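Local coordinates for WGR domain-containing protein (Bacteroides fragilis, PDB 2RA8) that is of unknown function but joins a WGR domain to a leucine-rich-repeat domain, an architecture that may serve in binding other macromolecules, at residues T23-N28 and G47-A52; G237-F242 and N266-M271. One frame throughout, in Å; residues are numbered along the deposited sequence.

How the contacts relate
Contact 1 and contact 2 lie in different domains and on opposite sides of the chain's centre. Their centres are 50 Å apart and their nearest atoms about 38 Å, so they do not touch. Contact 1 (23-28 with 47-52) sets a helix against the antiparallel sheet of the WGR domain, and closes before contact 2 (237-242 with 266-271) opens in the leucine-rich-repeat part, where it joins an inter-strand loop to helix 265-274 beside a long parallel sheet. Both are small and largely apolar; in contact 1 Val25 and Ala49 also lie against the carbonyls of Ala49 and Thr23, while contact 2 relies on two selenomethionines with valine and phenylalanine.

Contact 1: residues T23-N28 and G47-A52; sequences TDVIVN and GEAEKA
Val25 turns CG1 anti to its backbone N (chi1 174°), which places CG2 beside that nitrogen and directs it to Ala49. There CG2 lies 3.5 Å from Ala49 O and 4.0 Å from Ala49 CB, so a single methyl branch meets both the helix backbone and its alanine side chain. Ala49 has only CB, which points at the strand and rests against the peptide at the end of the turn, 3.7 Å from Thr23 O. A side chain this small lets the backbones come close, with Thr23 CA and Ala49 CA 5.5 Å apart. This is where helix 46-62 of the WGR domain packs against its antiparallel sheet, strand 24-31 running between strands 13-21 and 37-42. A beta-branched valine suits the strand and offers the helix an apolar surface; Phe43 touches Val25, Ala49 and Ala52 and so extends that surface, while Ile18 adjoins Val25 from the neighbouring strand. Thr23 contributes its carbonyl rather than its side chain, whose OG1 is hydrogen-bonded to Asn42 OD1.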
loop_
_atom_site.group_PDB
_atom_site.type_symbol
_atom_site.label_atom_id
_atom_site.label_comp_id
_atom_site.label_asym_id
_atom_site.label_seq_id
_atom_site.Cartn_x
_atom_site.Cartn_y
_atom_site.Cartn_z
ATOM N N THR A 23 -12.358 6.916 -33.434
ATOM C CA THR A 23 -11.302 5.999 -33.025
ATOM C C THR A 23 -10.759 6.409 -31.669
ATOM O O THR A 23 -9.813 5.812 -31.158
ATOM C CB THR A 23 -10.143 6.010 -34.044
ATOM O OG1 THR A 23 -9.767 7.368 -34.312
ATOM C CG2 THR A 23 -10.558 5.331 -35.346
ATOM N N ASP A 24 -11.357 7.440 -31.084
ATOM C CA ASP A 24 -10.929 7.931 -29.780
ATOM C C ASP A 24 -11.811 7.471 -28.642
ATOM O O ASP A 24 -13.042 7.475 -28.748
ATOM C CB ASP A 24 -10.894 9.466 -29.766
ATOM C CG ASP A 24 -9.796 10.039 -30.657
ATOM O OD1 ASP A 24 -8.670 9.501 -30.633
ATOM O OD2 ASP A 24 -10.055 11.030 -31.369
ATOM N N VAL A 25 -11.172 7.063 -27.547
ATOM C CA VAL A 25 -11.879 6.650 -26.343
ATOM C C VAL A 25 -11.631 7.790 -25.377
ATOM O O VAL A 25 -10.476 8.135 -25.089
ATOM C CB VAL A 25 -11.311 5.338 -25.750
ATOM C CG1 VAL A 25 -11.983 5.045 -24.414
ATOM C CG2 VAL A 25 -11.544 4.172 -26.714
ATOM N N ILE A 26 -12.709 8.395 -24.889
ATOM C CA ILE A 26 -12.611 9.523 -23.973
ATOM C C ILE A 26 -13.068 9.189 -22.568
ATOM O O ILE A 26 -14.242 8.875 -22.336
ATOM C CB ILE A 26 -13.433 10.714 -24.501
ATOM C CG1 ILE A 26 -13.029 11.012 -25.950
ATOM C CG2 ILE A 26 -13.212 11.936 -23.619
ATOM C CD1 ILE A 26 -13.927 12.002 -26.649
ATOM N N VAL A 27 -12.132 9.268 -21.626
ATOM C CA VAL A 27 -12.390 8.981 -20.220
ATOM C C VAL A 27 -12.346 10.260 -19.415
ATOM O O VAL A 27 -11.493 11.132 -19.641
ATOM C CB VAL A 27 -11.328 7.990 -19.655
ATOM C CG1 VAL A 27 -11.338 8.008 -18.141
ATOM C CG2 VAL A 27 -11.608 6.578 -20.156
ATOM N N ASN A 28 -13.275 10.372 -18.473
ATOM C CA ASN A 28 -13.380 11.524 -17.586
ATOM C C ASN A 28 -13.547 10.954 -16.193
ATOM O O ASN A 28 -14.479 10.183 -15.941
ATOM C CB ASN A 28 -14.606 12.362 -17.973
ATOM C CG ASN A 28 -14.778 13.597 -17.104
ATOM O OD1 ASN A 28 -15.894 14.094 -16.930
ATOM N ND2 ASN A 28 -13.678 14.109 -16.569
ATOM N N GLY A 47 -13.250 -0.203 -34.343
ATOM C CA GLY A 47 -13.390 -1.523 -33.755
ATOM C C GLY A 47 -12.498 -1.714 -32.551
ATOM O O GLY A 47 -12.931 -2.215 -31.512
ATOM N N GLU A 48 -11.242 -1.310 -32.690
ATOM C CA GLU A 48 -10.292 -1.428 -31.598
ATOM C C GLU A 48 -10.674 -0.509 -30.458
ATOM O O GLU A 48 -10.482 -0.841 -29.296
ATOM C CB GLU A 48 -8.884 -1.083 -32.090
ATOM C CG GLU A 48 -8.321 -2.068 -33.107
ATOM C CD GLU A 48 -8.244 -3.483 -32.562
ATOM O OE1 GLU A 48 -7.931 -3.640 -31.362
ATOM O OE2 GLU A 48 -8.486 -4.438 -33.332
ATOM N N ALA A 49 -11.219 0.654 -30.795
ATOM C CA ALA A 49 -11.624 1.622 -29.788
ATOM C C ALA A 49 -12.750 1.045 -28.941
ATOM O O ALA A 49 -12.697 1.068 -27.705
ATOM C CB ALA A 49 -12.067 2.913 -30.471
ATOM N N GLU A 50 -13.767 0.502 -29.603
ATOM C CA GLU A 50 -14.904 -0.087 -28.895
ATOM C C GLU A 50 -14.484 -1.272 -28.057
ATOM O O GLU A 50 -14.980 -1.474 -26.948
ATOM C CB GLU A 50 -15.972 -0.519 -29.897
ATOM C CG GLU A 50 -16.600 0.642 -30.646
ATOM C CD GLU A 50 -17.591 1.416 -29.797
ATOM O OE1 GLU A 50 -17.512 1.331 -28.551
ATOM O OE2 GLU A 50 -18.446 2.117 -30.383
ATOM N N LYS A 51 -13.552 -2.062 -28.584
ATOM C CA LYS A 51 -13.066 -3.234 -27.869
ATOM C C LYS A 51 -12.316 -2.799 -26.639
ATOM O O LYS A 51 -12.405 -3.430 -25.585
ATOM C CB LYS A 51 -12.163 -4.064 -28.773
ATOM N N ALA A 52 -11.567 -1.709 -26.766
ATOM C CA ALA A 52 -10.803 -1.186 -25.641
ATOM C C ALA A 52 -11.735 -0.654 -24.582
ATOM O O ALA A 52 -11.525 -0.882 -23.391
ATOM C CB ALA A 52 -9.862 -0.078 -26.111
#

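Contact 2: residues G237-F242 and N266-M271; sequences GDMNVF and NVVVEM
In the leucine-rich-repeat domain, successive parallel strands are joined by segments that pack beside one another on a flank of the sheet. Here the loop between strands 223-227 and 256-260 meets helix 265-274, which follows the second of them. Met239 and Met271, both selenomethionines, carry the contact. Met239 points at the helix from CB, but its chain bends at chi2 (-72°) and again at chi3, folding the terminal methyl round until CE lies 3.5 Å from Val268 CG2; the two side chains cross at about a right angle. Met271 takes the contrary shape: extended beyond CG, it reaches from the helix to the loop, where its CE is 3.2 Å from Met239 O, a tight approach, and 4.1 Å from Met239 CB. One bond short of that methyl, Met271 SE lies 4.3 Å from Phe242 CB, so Phe242 meets the helix by the base of its side chain. Its ring has Val241 CG1 over the centre of one face; the Phe242 side chain also touches Val210 of helix 207-215. Ile259 of strand 256-260 adjoins both Phe242 and Val268, tying the contact to the sheet. An Asx turn shapes the loop: Asp238 OD1 accepts from Asn240 N at 3.2 Å, the donor standing above the carboxylate plane. The backbone bond from Phe242 N to Met239 O (3.3 Å) adds a second constraint. Methionine suits such a junction because its flexible, unbranched chain can bend or stretch to match an irregular loop, while valine gives the helix a compact, rigid surface. With only methyl, methylene and selenium surfaces meeting across it, apart from one carbonyl oxygen, the contact implies cohesion by dispersion and the hydrophobic effect rather than by directional bonds.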
loop_
_atom_site.group_PDB
_atom_site.type_symbol
_atom_site.label_atom_id
_atom_site.label_comp_id
_atom_site.label_asym_id
_atom_site.label_seq_id
_atom_site.Cartn_x
_atom_site.Cartn_y
_atom_site.Cartn_z
ATOM N N GLY A 237 -6.363 -16.862 23.107
ATOM C CA GLY A 237 -5.974 -18.226 22.770
ATOM C C GLY A 237 -7.035 -19.301 22.575
ATOM O O GLY A 237 -6.742 -20.344 22.001
ATOM N N ASP A 238 -8.258 -19.066 23.036
ATOM C CA ASP A 238 -9.313 -20.070 22.885
ATOM C C ASP A 238 -10.183 -19.786 21.683
ATOM O O ASP A 238 -11.000 -18.862 21.688
ATOM C CB ASP A 238 -10.164 -20.136 24.167
ATOM C CG ASP A 238 -11.377 -21.049 24.024
ATOM O OD1 ASP A 238 -11.263 -22.104 23.363
ATOM O OD2 ASP A 238 -12.444 -20.718 24.584
HETATM N N MSE A 239 -10.020 -20.601 20.646
HETATM C CA MSE A 239 -10.761 -20.441 19.407
HETATM C C MSE A 239 -12.209 -20.880 19.473
HETATM O O MSE A 239 -13.006 -20.523 18.599
HETATM C CB MSE A 239 -10.060 -21.219 18.299
HETATM C CG MSE A 239 -8.716 -20.631 17.868
HETATM SE SE MSE A 239 -8.954 -18.993 16.856
HETATM C CE MSE A 239 -9.552 -19.724 15.162
ATOM N N ASN A 240 -12.568 -21.647 20.502
ATOM C CA ASN A 240 -13.938 -22.141 20.624
ATOM C C ASN A 240 -14.944 -21.056 20.899
ATOM O O ASN A 240 -16.157 -21.273 20.793
ATOM C CB ASN A 240 -14.029 -23.222 21.714
ATOM C CG ASN A 240 -13.398 -24.539 21.283
ATOM O OD1 ASN A 240 -13.666 -25.040 20.192
ATOM N ND2 ASN A 240 -12.564 -25.107 22.142
ATOM N N VAL A 241 -14.442 -19.875 21.236
ATOM C CA VAL A 241 -15.288 -18.733 21.539
ATOM C C VAL A 241 -16.084 -18.296 20.328
ATOM O O VAL A 241 -17.226 -17.841 20.447
ATOM C CB VAL A 241 -14.423 -17.553 22.049
ATOM C CG1 VAL A 241 -13.474 -17.102 20.957
ATOM C CG2 VAL A 241 -15.306 -16.413 22.509
ATOM N N PHE A 242 -15.490 -18.450 19.150
ATOM C CA PHE A 242 -16.137 -18.047 17.909
ATOM C C PHE A 242 -17.232 -18.998 17.448
ATOM O O PHE A 242 -18.182 -18.592 16.773
ATOM C CB PHE A 242 -15.085 -17.917 16.803
ATOM C CG PHE A 242 -14.010 -16.910 17.102
ATOM C CD1 PHE A 242 -14.312 -15.555 17.200
ATOM C CD2 PHE A 242 -12.696 -17.313 17.274
ATOM C CE1 PHE A 242 -13.310 -14.622 17.465
ATOM C CE2 PHE A 242 -11.699 -16.391 17.537
ATOM C CZ PHE A 242 -12.008 -15.042 17.633
ATOM N N ASN A 266 -6.889 -23.034 10.011
ATOM C CA ASN A 266 -7.469 -24.278 9.517
ATOM C C ASN A 266 -8.672 -24.683 10.325
ATOM O O ASN A 266 -9.613 -25.282 9.797
ATOM C CB ASN A 266 -6.447 -25.432 9.550
ATOM C CG ASN A 266 -5.196 -25.151 8.724
ATOM O OD1 ASN A 266 -5.244 -24.482 7.681
ATOM N ND2 ASN A 266 -4.069 -25.684 9.177
ATOM N N VAL A 267 -8.654 -24.356 11.615
ATOM C CA VAL A 267 -9.759 -24.714 12.497
ATOM C C VAL A 267 -11.024 -24.028 12.052
ATOM O O VAL A 267 -12.120 -24.608 12.121
ATOM C CB VAL A 267 -9.473 -24.308 13.955
ATOM C CG1 VAL A 267 -10.472 -24.984 14.879
ATOM C CG2 VAL A 267 -8.051 -24.683 14.341
ATOM N N VAL A 268 -10.877 -22.786 11.588
ATOM C CA VAL A 268 -12.013 -21.989 11.124
ATOM C C VAL A 268 -12.714 -22.689 9.989
ATOM O O VAL A 268 -13.944 -22.630 9.865
ATOM C CB VAL A 268 -11.549 -20.555 10.696
ATOM C CG1 VAL A 268 -12.727 -19.727 10.195
ATOM C CG2 VAL A 268 -10.883 -19.855 11.881
ATOM N N VAL A 269 -11.944 -23.379 9.156
ATOM C CA VAL A 269 -12.527 -24.111 8.045
ATOM C C VAL A 269 -13.461 -25.165 8.595
ATOM O O VAL A 269 -14.556 -25.375 8.076
ATOM C CB VAL A 269 -11.437 -24.792 7.189
ATOM C CG1 VAL A 269 -12.078 -25.577 6.046
ATOM C CG2 VAL A 269 -10.472 -23.749 6.653
ATOM N N GLU A 270 -13.030 -25.831 9.663
ATOM C CA GLU A 270 -13.840 -26.867 10.288
ATOM C C GLU A 270 -15.146 -26.281 10.805
ATOM O O GLU A 270 -16.219 -26.858 10.619
ATOM C CB GLU A 270 -13.072 -27.510 11.453
ATOM C CG GLU A 270 -13.783 -28.703 12.068
ATOM C CD GLU A 270 -13.201 -29.109 13.414
ATOM O OE1 GLU A 270 -11.980 -29.367 13.475
ATOM O OE2 GLU A 270 -13.968 -29.170 14.404
HETATM N N MSE A 271 -15.059 -25.125 11.457
HETATM C CA MSE A 271 -16.245 -24.466 11.998
HETATM C C MSE A 271 -17.268 -24.230 10.931
HETATM O O MSE A 271 -18.459 -24.489 11.130
HETATM C CB MSE A 271 -15.870 -23.134 12.630
HETATM C CG MSE A 271 -14.937 -23.282 13.801
HETATM SE SE MSE A 271 -14.631 -21.615 14.713
HETATM C CE MSE A 271 -13.285 -22.222 15.940
#